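Local coordinates for protein TSSL (Francisella novicida, PDB 4ACK) that probably serves as the TssL (DotU) component of a type VI secretion system, a protein-transport machinery linked to virulence, at residues 10-14 against 65-69; 42-46 against 62-66; 57-61 against 116-120. All blocks are in the same frame, centred on the assembly; numbering follows the deposited sequence.

In the fold
Helix 4-20 comes first in the chain. Interaction 1 sets its residues 10-14 beside 65-69 of helix 55-79 and closes the first long loop. Interaction 2 closes a shorter loop within that span, joining helix 30-52 to helix 55-79. Its residues 62-66 share Leu65 and Leu66 with interaction 1. Interaction 3 starts just before them, at 57-61, and runs forward to 116-120, where helix 118-129 begins. It therefore crosses both other contacts along the chain. All three use helix 55-79, which meets a different partner each time. Ile10 touches both Leu45 and Ile119, so the contacts adjoin in space as well.

Interaction 1: 10-14 against 65-69; sequences ILDII and LLAYV
Ile13 and Leu65 meet at the middle of this contact, where two near-parallel helices pack in the core of the all-helical DotU-family domain. Helix segments 10-14 and 65-69 have axes 10.9 Å apart at an angle of 10°.

The interaction across the gap is apolar. Leu65 has its CG anti to the backbone N (chi1 174°), which extends the fork toward the other helix. The two methyls then divide the work. Leu65 CD2 lies 3.5 Å from Ile13 CD1 and, more loosely, 4.1 Å from Ile10 CG1. Leu65 CD1 turns to Ile14, coming 3.8 Å from Ile14 CG1. In Ile13, CG1 sits beside the backbone N (chi1 -69°) and carries CD1 to Leu65. Its CG2 branch lies against the Leu65 fork and also reaches Val69, one turn further along helix 55-79. There Ile13 CG2 meets Val69 CG2 at 3.6 Å, the two side chains set nearly perpendicular.

The one aromatic partner is Tyr68. Its side chain stands roughly at right angles to Ile14, and Tyr68 OH lies 3.9 Å from Ile14 CG2. This is a van der Waals contact of a hydroxyl with a methyl.

Hydrogen bonds stay within each helix. Ile14 N bonds to Ile10 O at 2.8 Å, and Val69 N bonds to Leu65 O at 3.0 Å. None passes between the segments.

Other helices close round the pair. Helix 30-52 reaches Ile10 with Leu45 and Ile13 with Ile42. Helix 118-129 reaches Ile14 with Leu126 and Tyr68 with Ile127.

The touching residues are all buried, near the centre of the chain. With no polar bond to fix its register, the pairing probably rests on the fit of branched side chains and on keeping water away from them.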
loop_
_atom_site.group_PDB
_atom_site.type_symbol
_atom_site.label_atom_id
_atom_site.label_comp_id
_atom_site.label_asym_id
_atom_site.label_seq_id
_atom_site.Cartn_x
_atom_site.Cartn_y
_atom_site.Cartn_z
ATOM N N ILE A 10 -3.328 8.346 3.748
ATOM C CA ILE A 10 -2.370 7.388 3.183
ATOM C C ILE A 10 -0.968 7.624 3.838
ATOM O O ILE A 10 -0.339 6.683 4.300
ATOM C CB ILE A 10 -2.335 7.510 1.631
ATOM C CG1 ILE A 10 -3.674 6.988 1.036
ATOM C CG2 ILE A 10 -1.053 6.879 1.033
ATOM C CD1 ILE A 10 -3.945 7.538 -0.415
ATOM N N LEU A 11 -0.540 8.892 3.911
ATOM C CA LEU A 11 0.628 9.317 4.723
ATOM C C LEU A 11 0.578 8.879 6.155
ATOM O O LEU A 11 1.565 8.403 6.687
ATOM C CB LEU A 11 0.814 10.821 4.646
ATOM C CG LEU A 11 1.151 11.289 3.236
ATOM C CD1 LEU A 11 1.282 12.837 3.192
ATOM C CD2 LEU A 11 2.439 10.618 2.745
ATOM N N ASP A 12 -0.582 8.971 6.776
ATOM C CA ASP A 12 -0.669 8.558 8.159
ATOM C C ASP A 12 -0.393 7.046 8.334
ATOM O O ASP A 12 0.379 6.647 9.232
ATOM C CB ASP A 12 -1.988 8.972 8.812
ATOM C CG ASP A 12 -1.889 9.050 10.328
ATOM O OD1 ASP A 12 -0.846 9.525 10.840
ATOM O OD2 ASP A 12 -2.854 8.631 11.012
ATOM N N ILE A 13 -1.036 6.235 7.493
ATOM C CA ILE A 13 -0.780 4.805 7.425
ATOM C C ILE A 13 0.676 4.533 7.120
ATOM O O ILE A 13 1.299 3.725 7.766
ATOM C CB ILE A 13 -1.710 4.119 6.408
ATOM C CG1 ILE A 13 -3.128 4.166 6.977
ATOM C CG2 ILE A 13 -1.250 2.692 6.144
ATOM C CD1 ILE A 13 -4.261 4.096 5.915
ATOM N N ILE A 14 1.249 5.221 6.158
ATOM C CA ILE A 14 2.640 4.974 5.931
ATOM C C ILE A 14 3.402 5.224 7.324
ATOM O O ILE A 14 4.028 4.298 7.871
ATOM C CB ILE A 14 3.117 5.680 4.664
ATOM C CG1 ILE A 14 2.398 5.078 3.425
ATOM C CG2 ILE A 14 4.582 5.506 4.482
ATOM C CD1 ILE A 14 2.836 5.735 2.085
ATOM N N LEU A 65 -1.774 0.115 -0.861
ATOM C CA LEU A 65 -1.342 0.613 0.429
ATOM C C LEU A 65 -1.384 -0.511 1.399
ATOM O O LEU A 65 -0.468 -0.658 2.201
ATOM C CB LEU A 65 -2.231 1.789 0.911
ATOM C CG LEU A 65 -1.948 2.278 2.321
ATOM C CD1 LEU A 65 -0.533 2.881 2.263
ATOM C CD2 LEU A 65 -3.026 3.332 2.693
ATOM N N LEU A 66 -2.423 -1.327 1.353
ATOM C CA LEU A 66 -2.472 -2.526 2.200
ATOM C C LEU A 66 -1.362 -3.547 1.939
ATOM O O LEU A 66 -0.869 -4.221 2.887
ATOM C CB LEU A 66 -3.770 -3.280 2.013
ATOM C CG LEU A 66 -5.074 -2.501 2.174
ATOM C CD1 LEU A 66 -6.267 -3.452 2.071
ATOM C CD2 LEU A 66 -5.127 -1.712 3.461
ATOM N N ALA A 67 -1.058 -3.753 0.662
ATOM C CA ALA A 67 0.018 -4.634 0.261
ATOM C C ALA A 67 1.381 -4.096 0.738
ATOM O O ALA A 67 2.265 -4.878 1.121
ATOM C CB ALA A 67 0.032 -4.774 -1.248
ATOM N N TYR A 68 1.572 -2.775 0.674
ATOM C CA TYR A 68 2.758 -2.175 1.201
ATOM C C TYR A 68 2.875 -2.447 2.750
ATOM O O TYR A 68 3.939 -2.891 3.242
ATOM C CB TYR A 68 2.796 -0.696 0.863
ATOM C CG TYR A 68 3.755 0.107 1.739
ATOM C CD1 TYR A 68 3.341 0.633 3.003
ATOM C CD2 TYR A 68 5.087 0.233 1.383
ATOM C CE1 TYR A 68 4.259 1.321 3.858
ATOM C CE2 TYR A 68 6.014 0.913 2.194
ATOM C CZ TYR A 68 5.598 1.472 3.423
ATOM O OH TYR A 68 6.544 2.153 4.154
ATOM N N VAL A 69 1.788 -2.201 3.499
ATOM C CA VAL A 69 1.788 -2.421 4.939
ATOM C C VAL A 69 2.058 -3.912 5.248
ATOM O O VAL A 69 2.945 -4.238 6.056
ATOM C CB VAL A 69 0.473 -2.027 5.604
ATOM C CG1 VAL A 69 0.528 -2.417 7.075
ATOM C CG2 VAL A 69 0.219 -0.499 5.474
#

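Interaction 2: 42-46 against 62-66; sequences IFFLQ and VFPLL
Ile42 and Leu66 touch where two successive helices, 30-52 and 55-79, pack as an antiparallel helical hairpin. The short segments cross at 161°, with their axes 11.8 Å apart.

The first shell is wholly hydrocarbon. Ile42 CD1 lies 3.6 Å from Leu66 CD2, and the CG2 branch of Ile42 is turned to Val62 CG1 at 4.1 Å. One turn on, Leu45 and Val62 lie alongside each other, pointing opposite ways, with Leu45 CD2 3.8 Å from Val62 CG2. Val62 thus lies between Ile42 and Leu45 and presents a different methyl to each. Its CG1 is anti to the backbone N (chi1 172°) and faces Ile42, which leaves CG2 beside that N to face Leu45. Leu45 CD2 also comes 4.0 Å from Leu65 CD2, the methyl that also faces helix 4-20.

The backbone of helix 55-79 is less regular here. Pro64 has no N-H to give to the preceding turn, and the helix is kinked at this point. Across the kink, Leu66 N bonds to Val62 O at 3.1 Å, and Leu65 N makes a weak bond to the same oxygen.

Further out, helix 4-20 adds Ile13 against Ile42 and Ile10 against Leu45. Helix 89-94 brings Tyr93 to Ile42 and Leu66, and Tyr94 to Val62.

Gln46, partly exposed, closes the edge of the contact. Its CG lies 4.2 Å from Val62 CG2, while its amide NE2 is hydrogen-bonded to Tyr94 OH.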
loop_
_atom_site.group_PDB
_atom_site.type_symbol
_atom_site.label_atom_id
_atom_site.label_comp_id
_atom_site.label_asym_id
_atom_site.label_seq_id
_atom_site.Cartn_x
_atom_site.Cartn_y
_atom_site.Cartn_z
ATOM N N ILE A 42 -8.245 2.954 7.303
ATOM C CA ILE A 42 -8.713 2.349 6.068
ATOM C C ILE A 42 -10.210 2.555 5.892
ATOM O O ILE A 42 -10.639 2.942 4.798
ATOM C CB ILE A 42 -8.341 0.845 5.934
ATOM C CG1 ILE A 42 -6.818 0.652 5.956
ATOM C CG2 ILE A 42 -8.983 0.175 4.664
ATOM C CD1 ILE A 42 -6.072 1.401 4.893
ATOM N N PHE A 43 -10.982 2.321 6.950
ATOM C CA PHE A 43 -12.423 2.591 6.925
ATOM C C PHE A 43 -12.807 4.004 6.428
ATOM O O PHE A 43 -13.685 4.127 5.545
ATOM C CB PHE A 43 -13.108 2.373 8.261
ATOM C CG PHE A 43 -14.597 2.654 8.203
ATOM C CD1 PHE A 43 -15.088 3.957 8.354
ATOM C CD2 PHE A 43 -15.506 1.620 7.897
ATOM C CE1 PHE A 43 -16.469 4.229 8.241
ATOM C CE2 PHE A 43 -16.918 1.882 7.790
ATOM C CZ PHE A 43 -17.386 3.180 7.970
ATOM N N PHE A 44 -12.154 5.029 6.996
ATOM C CA PHE A 44 -12.309 6.424 6.588
ATOM C C PHE A 44 -11.770 6.668 5.160
ATOM O O PHE A 44 -12.313 7.490 4.407
ATOM C CB PHE A 44 -11.606 7.402 7.589
ATOM C CG PHE A 44 -12.291 7.545 8.985
ATOM C CD1 PHE A 44 -13.504 8.256 9.138
ATOM C CD2 PHE A 44 -11.679 7.025 10.156
ATOM C CE1 PHE A 44 -14.124 8.404 10.430
ATOM C CE2 PHE A 44 -12.290 7.158 11.443
ATOM C CZ PHE A 44 -13.513 7.856 11.574
ATOM N N LEU A 45 -10.647 6.053 4.809
ATOM C CA LEU A 45 -10.112 6.189 3.453
ATOM C C LEU A 45 -11.158 5.613 2.481
ATOM O O LEU A 45 -11.532 6.270 1.584
ATOM C CB LEU A 45 -8.740 5.528 3.249
ATOM C CG LEU A 45 -8.043 5.656 1.865
ATOM C CD1 LEU A 45 -7.912 7.160 1.286
ATOM C CD2 LEU A 45 -6.632 4.956 1.922
ATOM N N GLN A 46 -11.638 4.407 2.681
ATOM C CA GLN A 46 -12.575 3.873 1.759
ATOM C C GLN A 46 -13.841 4.745 1.692
ATOM O O GLN A 46 -14.192 5.258 0.644
ATOM C CB GLN A 46 -12.896 2.451 2.116
ATOM C CG GLN A 46 -11.726 1.460 1.817
ATOM C CD GLN A 46 -12.116 0.044 2.201
ATOM O OE1 GLN A 46 -12.671 -0.158 3.274
ATOM N NE2 GLN A 46 -11.890 -0.933 1.305
ATOM N N VAL A 62 -6.486 1.842 -2.568
ATOM C CA VAL A 62 -6.337 1.266 -1.248
ATOM C C VAL A 62 -5.609 -0.133 -1.248
ATOM O O VAL A 62 -4.902 -0.452 -0.318
ATOM C CB VAL A 62 -7.716 1.134 -0.571
ATOM C CG1 VAL A 62 -7.684 0.327 0.812
ATOM C CG2 VAL A 62 -8.335 2.553 -0.415
ATOM N N PHE A 63 -5.832 -0.971 -2.259
ATOM C CA PHE A 63 -5.129 -2.283 -2.224
ATOM C C PHE A 63 -3.573 -2.153 -2.134
ATOM O O PHE A 63 -2.953 -2.850 -1.358
ATOM C CB PHE A 63 -5.502 -3.130 -3.420
ATOM C CG PHE A 63 -4.844 -4.471 -3.401
ATOM C CD1 PHE A 63 -3.544 -4.634 -3.908
ATOM C CD2 PHE A 63 -5.493 -5.546 -2.805
ATOM C CE1 PHE A 63 -2.926 -5.905 -3.870
ATOM C CE2 PHE A 63 -4.870 -6.837 -2.750
ATOM C CZ PHE A 63 -3.607 -6.997 -3.274
ATOM N N PRO A 64 -2.948 -1.307 -2.963
ATOM C CA PRO A 64 -1.518 -1.233 -2.901
ATOM C C PRO A 64 -1.004 -0.738 -1.554
ATOM O O PRO A 64 0.121 -1.059 -1.190
ATOM C CB PRO A 64 -1.161 -0.197 -3.982
ATOM C CG PRO A 64 -2.319 -0.321 -4.992
ATOM C CD PRO A 64 -3.502 -0.553 -4.099
ATOM N N LEU A 65 -1.774 0.115 -0.861
ATOM C CA LEU A 65 -1.342 0.613 0.429
ATOM C C LEU A 65 -1.384 -0.511 1.399
ATOM O O LEU A 65 -0.468 -0.658 2.201
ATOM C CB LEU A 65 -2.231 1.789 0.911
ATOM C CG LEU A 65 -1.948 2.278 2.321
ATOM C CD1 LEU A 65 -0.533 2.881 2.263
ATOM C CD2 LEU A 65 -3.026 3.332 2.693
ATOM N N LEU A 66 -2.423 -1.327 1.353
ATOM C CA LEU A 66 -2.472 -2.526 2.200
ATOM C C LEU A 66 -1.362 -3.547 1.939
ATOM O O LEU A 66 -0.869 -4.221 2.887
ATOM C CB LEU A 66 -3.770 -3.280 2.013
ATOM C CG LEU A 66 -5.074 -2.501 2.174
ATOM C CD1 LEU A 66 -6.267 -3.452 2.071
ATOM C CD2 LEU A 66 -5.127 -1.712 3.461
#

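Interaction 3: 57-61 against 116-120; sequences VCKYI and YPQIC
The rings of Tyr60 and Tyr116 lie obliquely against each other, with planes at 39° and centroids 5.7 Å apart. Tyr116 OH approaches the edge of the Tyr60 ring, near its plane, 3.7 Å from Tyr60 CE2.

Val57 turns one methyl to Tyr116 and the other to Pro117. Its CG1 is anti to the backbone N (chi1 168°), which directs it to Pro117 and Cys120, while CG2 meets the edge of the Tyr116 ring at CD1. Val57 CG1 lies 3.7 Å from Pro117 CG. A turn later, Ile61 CD1 meets Ile119 CG2 at 3.6 Å, the two side chains nearly perpendicular. Ile61 CG1 and Val57 CG1 also touch Cys120 SG, at 3.8 and 4.1 Å.

One water bridges the backbones. It donates to Tyr60 O at 2.6 Å and to Cys120 O at 2.9 Å. In a regular helix Tyr60 O would accept from residue 64, but that is Pro64, which has no N-H. The water takes up this carbonyl instead.

The contact joins helix 55-79 to the loop residues Tyr116 and Pro117 and the start of helix 118-129. Helix 99-112 flanks the tyrosines through Ile110, and its Asn109 ND2 is hydrogen-bonded to Tyr60 OH. Helix 4-20 borders Ile61 and Ile119 through Ile10.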
loop_
_atom_site.group_PDB
_atom_site.type_symbol
_atom_site.label_atom_id
_atom_site.label_comp_id
_atom_site.label_asym_id
_atom_site.label_seq_id
_atom_site.Cartn_x
_atom_site.Cartn_y
_atom_site.Cartn_z
ATOM N N VAL A 57 -11.599 1.919 -8.900
ATOM C CA VAL A 57 -10.650 3.024 -8.598
ATOM C C VAL A 57 -10.311 3.063 -7.083
ATOM O O VAL A 57 -9.146 3.175 -6.708
ATOM C CB VAL A 57 -11.150 4.396 -9.137
ATOM C CG1 VAL A 57 -10.329 5.527 -8.581
ATOM C CG2 VAL A 57 -11.124 4.383 -10.695
ATOM N N CYS A 58 -11.301 2.927 -6.223
ATOM C CA CYS A 58 -11.045 2.896 -4.799
ATOM C C CYS A 58 -10.095 1.734 -4.471
ATOM O O CYS A 58 -9.092 1.922 -3.781
ATOM C CB CYS A 58 -12.341 2.769 -4.027
ATOM S SG CYS A 58 -13.409 4.257 -4.194
ATOM N N LYS A 59 -10.405 0.548 -4.992
ATOM C CA LYS A 59 -9.453 -0.582 -4.865
ATOM C C LYS A 59 -8.054 -0.283 -5.408
ATOM O O LYS A 59 -7.063 -0.652 -4.792
ATOM C CB LYS A 59 -10.018 -1.860 -5.490
ATOM C CG LYS A 59 -8.974 -3.025 -5.625
ATOM C CD LYS A 59 -9.684 -4.306 -6.132
ATOM C CE LYS A 59 -9.833 -4.186 -7.696
ATOM N NZ LYS A 59 -10.189 -5.461 -8.260
ATOM N N TYR A 60 -7.940 0.392 -6.539
ATOM C CA TYR A 60 -6.628 0.651 -7.052
ATOM C C TYR A 60 -5.784 1.553 -6.139
ATOM O O TYR A 60 -4.559 1.639 -6.259
ATOM C CB TYR A 60 -6.710 1.268 -8.435
ATOM C CG TYR A 60 -7.032 0.294 -9.559
ATOM C CD1 TYR A 60 -7.393 -1.052 -9.296
ATOM C CD2 TYR A 60 -7.031 0.739 -10.870
ATOM C CE1 TYR A 60 -7.664 -1.921 -10.316
ATOM C CE2 TYR A 60 -7.311 -0.128 -11.923
ATOM C CZ TYR A 60 -7.616 -1.442 -11.642
ATOM O OH TYR A 60 -7.859 -2.266 -12.714
ATOM N N ILE A 61 -6.446 2.308 -5.281
ATOM C CA ILE A 61 -5.747 3.253 -4.452
ATOM C C ILE A 61 -5.491 2.538 -3.125
ATOM O O ILE A 61 -4.401 2.597 -2.649
ATOM C CB ILE A 61 -6.625 4.502 -4.207
ATOM C CG1 ILE A 61 -6.705 5.327 -5.475
ATOM C CG2 ILE A 61 -6.105 5.360 -2.996
ATOM C CD1 ILE A 61 -7.982 6.213 -5.463
ATOM N N TYR A 116 -7.390 7.704 -15.053
ATOM C CA TYR A 116 -7.470 7.578 -13.596
ATOM C C TYR A 116 -7.184 8.857 -12.856
ATOM O O TYR A 116 -6.382 9.640 -13.322
ATOM C CB TYR A 116 -6.487 6.497 -13.162
ATOM C CG TYR A 116 -6.879 5.152 -13.682
ATOM C CD1 TYR A 116 -7.826 4.376 -13.010
ATOM C CD2 TYR A 116 -6.327 4.664 -14.865
ATOM C CE1 TYR A 116 -8.196 3.120 -13.510
ATOM C CE2 TYR A 116 -6.673 3.402 -15.355
ATOM C CZ TYR A 116 -7.580 2.643 -14.674
ATOM O OH TYR A 116 -7.896 1.428 -15.187
ATOM N N PRO A 117 -7.804 9.058 -11.682
ATOM C CA PRO A 117 -7.472 10.263 -10.936
ATOM C C PRO A 117 -6.015 10.270 -10.500
ATOM O O PRO A 117 -5.410 9.209 -10.364
ATOM C CB PRO A 117 -8.342 10.176 -9.704
ATOM C CG PRO A 117 -8.815 8.737 -9.639
ATOM C CD PRO A 117 -8.885 8.293 -11.058
ATOM N N GLN A 118 -5.473 11.454 -10.248
ATOM C CA GLN A 118 -4.063 11.624 -9.907
ATOM C C GLN A 118 -3.646 10.866 -8.634
ATOM O O GLN A 118 -2.544 10.380 -8.552
ATOM C CB GLN A 118 -3.746 13.110 -9.708
ATOM C CG GLN A 118 -2.267 13.383 -9.725
ATOM C CD GLN A 118 -1.677 13.288 -11.146
ATOM O OE1 GLN A 118 -2.311 12.773 -12.105
ATOM N NE2 GLN A 118 -0.473 13.796 -11.289
ATOM N N ILE A 119 -4.548 10.772 -7.667
ATOM C CA ILE A 119 -4.304 9.992 -6.461
ATOM C C ILE A 119 -3.874 8.477 -6.703
ATOM O O ILE A 119 -3.148 7.883 -5.861
ATOM C CB ILE A 119 -5.474 10.109 -5.461
ATOM C CG1 ILE A 119 -5.084 9.449 -4.128
ATOM C CG2 ILE A 119 -6.809 9.527 -6.039
ATOM C CD1 ILE A 119 -5.972 9.777 -2.955
ATOM N N CYS A 120 -4.357 7.869 -7.808
ATOM C CA CYS A 120 -3.908 6.487 -8.189
ATOM C C CYS A 120 -2.402 6.434 -8.355
ATOM O O CYS A 120 -1.759 5.612 -7.728
ATOM C CB CYS A 120 -4.586 6.002 -9.476
ATOM S SG CYS A 120 -6.313 5.675 -9.191
HETATM O O HOH W 1 -3.376 3.248 -7.967
#